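Local coordinates for protein Cg3027-pa (PDB 2VHH) that probably hydrolyses N-carbamoyl-beta-alanine to beta-alanine, ammonia and carbon dioxide in pyrimidine degradation, and assembles as a homooctamer, at residues 23-26 and 27-31. Numbering follows the deposited sequence.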
ATOM      1  N   LYS C  23      12.540 -53.764   8.241  1.00 55.21           N
ATOM      2  CA  LYS C  23      13.306 -52.607   8.679  1.00 54.66           C
ATOM      3  C   LYS C  23      13.246 -51.477   7.652  1.00 54.02           C
ATOM      4  O   LYS C  23      13.168 -50.308   8.035  1.00 53.98           O
ATOM      5  CB  LYS C  23      14.759 -52.986   8.990  1.00 54.88           C
ATOM      6  CG  LYS C  23      15.031 -53.345  10.458  1.00 55.19           C
ATOM      7  CD  LYS C  23      16.475 -53.857  10.651  1.00 55.36           C
ATOM      8  CE  LYS C  23      16.915 -53.866  12.118  1.00 55.72           C
ATOM      9  NZ  LYS C  23      16.158 -54.840  12.954  1.00 55.55           N
ATOM     10  N   GLU C  24      13.265 -51.830   6.362  1.00 53.30           N
ATOM     11  CA  GLU C  24      13.236 -50.846   5.265  1.00 52.73           C
ATOM     12  C   GLU C  24      11.854 -50.230   5.049  1.00 51.85           C
ATOM     13  O   GLU C  24      11.722 -49.027   4.804  1.00 51.78           O
ATOM     14  CB  GLU C  24      13.734 -51.468   3.952  1.00 52.84           C
ATOM     15  CG  GLU C  24      15.246 -51.391   3.765  1.00 54.45           C
ATOM     16  CD  GLU C  24      15.750 -49.968   3.495  1.00 56.15           C
ATOM     17  OE1 GLU C  24      15.721 -49.529   2.319  1.00 56.53           O
ATOM     18  OE2 GLU C  24      16.194 -49.299   4.456  1.00 56.90           O
ATOM     19  N   VAL C  25      10.834 -51.072   5.133  1.00 50.81           N
ATOM     20  CA  VAL C  25       9.449 -50.648   4.992  1.00 49.87           C
ATOM     21  C   VAL C  25       9.047 -49.750   6.153  1.00 49.26           C
ATOM     22  O   VAL C  25       8.487 -48.675   5.944  1.00 49.30           O
ATOM     23  CB  VAL C  25       8.496 -51.876   4.870  1.00 49.97           C
ATOM     24  CG1 VAL C  25       7.048 -51.514   5.184  1.00 49.75           C
ATOM     25  CG2 VAL C  25       8.602 -52.489   3.477  1.00 50.03           C
ATOM     26  N   LYS C  26       9.345 -50.183   7.372  1.00 48.58           N
ATOM     27  CA  LYS C  26       9.072 -49.373   8.564  1.00 48.05           C
ATOM     28  C   LYS C  26       9.765 -48.011   8.555  1.00 47.53           C
ATOM     29  O   LYS C  26       9.221 -47.035   9.065  1.00 47.38           O
ATOM     30  CB  LYS C  26       9.431 -50.128   9.846  1.00 48.01           C
ATOM     31  CG  LYS C  26       8.273 -50.899  10.450  1.00 48.04           C
ATOM     32  CD  LYS C  26       8.668 -51.476  11.786  1.00 48.80           C
ATOM     33  CE  LYS C  26       7.454 -51.864  12.580  1.00 49.16           C
ATOM     34  NZ  LYS C  26       7.790 -52.804  13.674  1.00 49.55           N
ATOM     35  N   ARG C  27      10.963 -47.956   7.981  1.00 47.14           N
ATOM     36  CA  ARG C  27      11.719 -46.713   7.884  1.00 46.87           C
ATOM     37  C   ARG C  27      10.981 -45.686   7.021  1.00 46.45           C
ATOM     38  O   ARG C  27      10.909 -44.507   7.378  1.00 46.43           O
ATOM     39  CB  ARG C  27      13.112 -46.977   7.302  1.00 47.03           C
ATOM     40  CG  ARG C  27      14.154 -45.933   7.682  1.00 47.84           C
ATOM     41  CD  ARG C  27      15.398 -46.030   6.811  1.00 49.57           C
ATOM     42  NE  ARG C  27      15.327 -45.133   5.652  1.00 51.12           N
ATOM     43  CZ  ARG C  27      14.968 -45.496   4.418  1.00 51.18           C
ATOM     44  NH1 ARG C  27      14.634 -46.755   4.149  1.00 51.03           N
ATOM     45  NH2 ARG C  27      14.949 -44.594   3.447  1.00 50.70           N
ATOM     46  N   ILE C  28      10.431 -46.140   5.896  1.00 45.89           N
ATOM     47  CA  ILE C  28       9.760 -45.230   4.968  1.00 45.51           C
ATOM     48  C   ILE C  28       8.290 -44.950   5.336  1.00 45.32           C
ATOM     49  O   ILE C  28       7.768 -43.867   5.045  1.00 45.26           O
ATOM     50  CB  ILE C  28       9.941 -45.634   3.455  1.00 45.36           C
ATOM     51  CG1 ILE C  28       8.742 -46.392   2.909  1.00 45.23           C
ATOM     52  CG2 ILE C  28      11.222 -46.420   3.236  1.00 45.46           C
ATOM     53  CD1 ILE C  28       8.554 -46.183   1.423  1.00 45.57           C
ATOM     54  N   LEU C  29       7.637 -45.915   5.984  1.00 45.05           N
ATOM     55  CA  LEU C  29       6.241 -45.752   6.411  1.00 44.99           C
ATOM     56  C   LEU C  29       6.108 -45.002   7.728  1.00 45.12           C
ATOM     57  O   LEU C  29       5.283 -44.101   7.855  1.00 45.02           O
ATOM     58  CB  LEU C  29       5.513 -47.096   6.524  1.00 44.95           C
ATOM     59  CG  LEU C  29       5.076 -47.870   5.277  1.00 44.77           C
ATOM     60  CD1 LEU C  29       4.183 -49.018   5.694  1.00 43.76           C
ATOM     61  CD2 LEU C  29       4.352 -46.976   4.278  1.00 44.95           C
ATOM     62  N   TYR C  30       6.907 -45.396   8.712  1.00 45.56           N
ATOM     63  CA  TYR C  30       7.006 -44.674   9.970  1.00 46.15           C
ATOM     64  C   TYR C  30       8.258 -43.814   9.860  1.00 46.88           C
ATOM     65  O   TYR C  30       8.585 -43.379   8.769  1.00 47.22           O
ATOM     66  CB  TYR C  30       7.023 -45.660  11.130  1.00 45.83           C
ATOM     67  CG  TYR C  30       5.790 -46.529  11.125  1.00 45.51           C
ATOM     68  CD1 TYR C  30       5.800 -47.796  10.550  1.00 45.81           C
ATOM     69  CD2 TYR C  30       4.600 -46.067  11.657  1.00 45.30           C
ATOM     70  CE1 TYR C  30       4.653 -48.584  10.530  1.00 45.62           C
ATOM     71  CE2 TYR C  30       3.459 -46.841  11.642  1.00 45.34           C
ATOM     72  CZ  TYR C  30       3.488 -48.094  11.082  1.00 45.34           C
ATOM     73  OH  TYR C  30       2.338 -48.844  11.089  1.00 45.67           O
ATOM     74  N   GLY C  31       8.967 -43.533  10.934  1.00 47.80           N
ATOM     75  CA  GLY C  31      10.189 -42.753  10.757  1.00 49.13           C
ATOM     76  C   GLY C  31      11.390 -43.460  11.327  1.00 50.13           C
ATOM     77  O   GLY C  31      12.453 -42.860  11.500  1.00 50.11           O
TER
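Arg27 and Glu24, one helical turn apart, run side by side and join in a salt bridge. Arg27 CB lies 3.4 Å from Lys23 O and close to Glu24 O, against the backbone of the preceding turn. With CG anti to the backbone N (chi1 -156°), the Arg27 chain runs outward from the helix, and Arg27 CD passes 4.1 Å from Glu24 OE2; Glu24, bent at chi2, brings its carboxylate up beside it. A bend at chi3 then carries the guanidinium alongside the carboxylate, where Arg27 NH1 meets Glu24 OE2 at 3.0 Å. The two planes are only 9° apart, although OE2 approaches the guanidinium obliquely. The other terminal nitrogen, NH2, forms a salt bridge with Glu266 of the second subunit, so acidic groups from two chains hold this one cation.

Elsewhere on the helix, Val25 CG1 packs on Leu29 CD1 at 3.8 Å. This apolar pair belongs to a subunit contact: Val25 meets Leu9 of the second subunit, and Leu29 meets its counterpart there. Lys26 CG touches Tyr30 CD1 at 4.0 Å, while Lys26 O lies at the edge of the tyrosine ring. The same oxygen accepts a hydrogen bond from Tyr30 N at 2.9 Å, and Leu29 N bonds to Val25 O at the same length; the Ile28 N to Glu24 O bond is weak. Tyr30 is the first residue to depart from helical backbone angles, yet its N-H still makes an i to i-4 bond. The arrangement is typical of the C-terminal turn of an alpha-helix, here helix 19-29, packed on helix 9-13 and bordering another subunit.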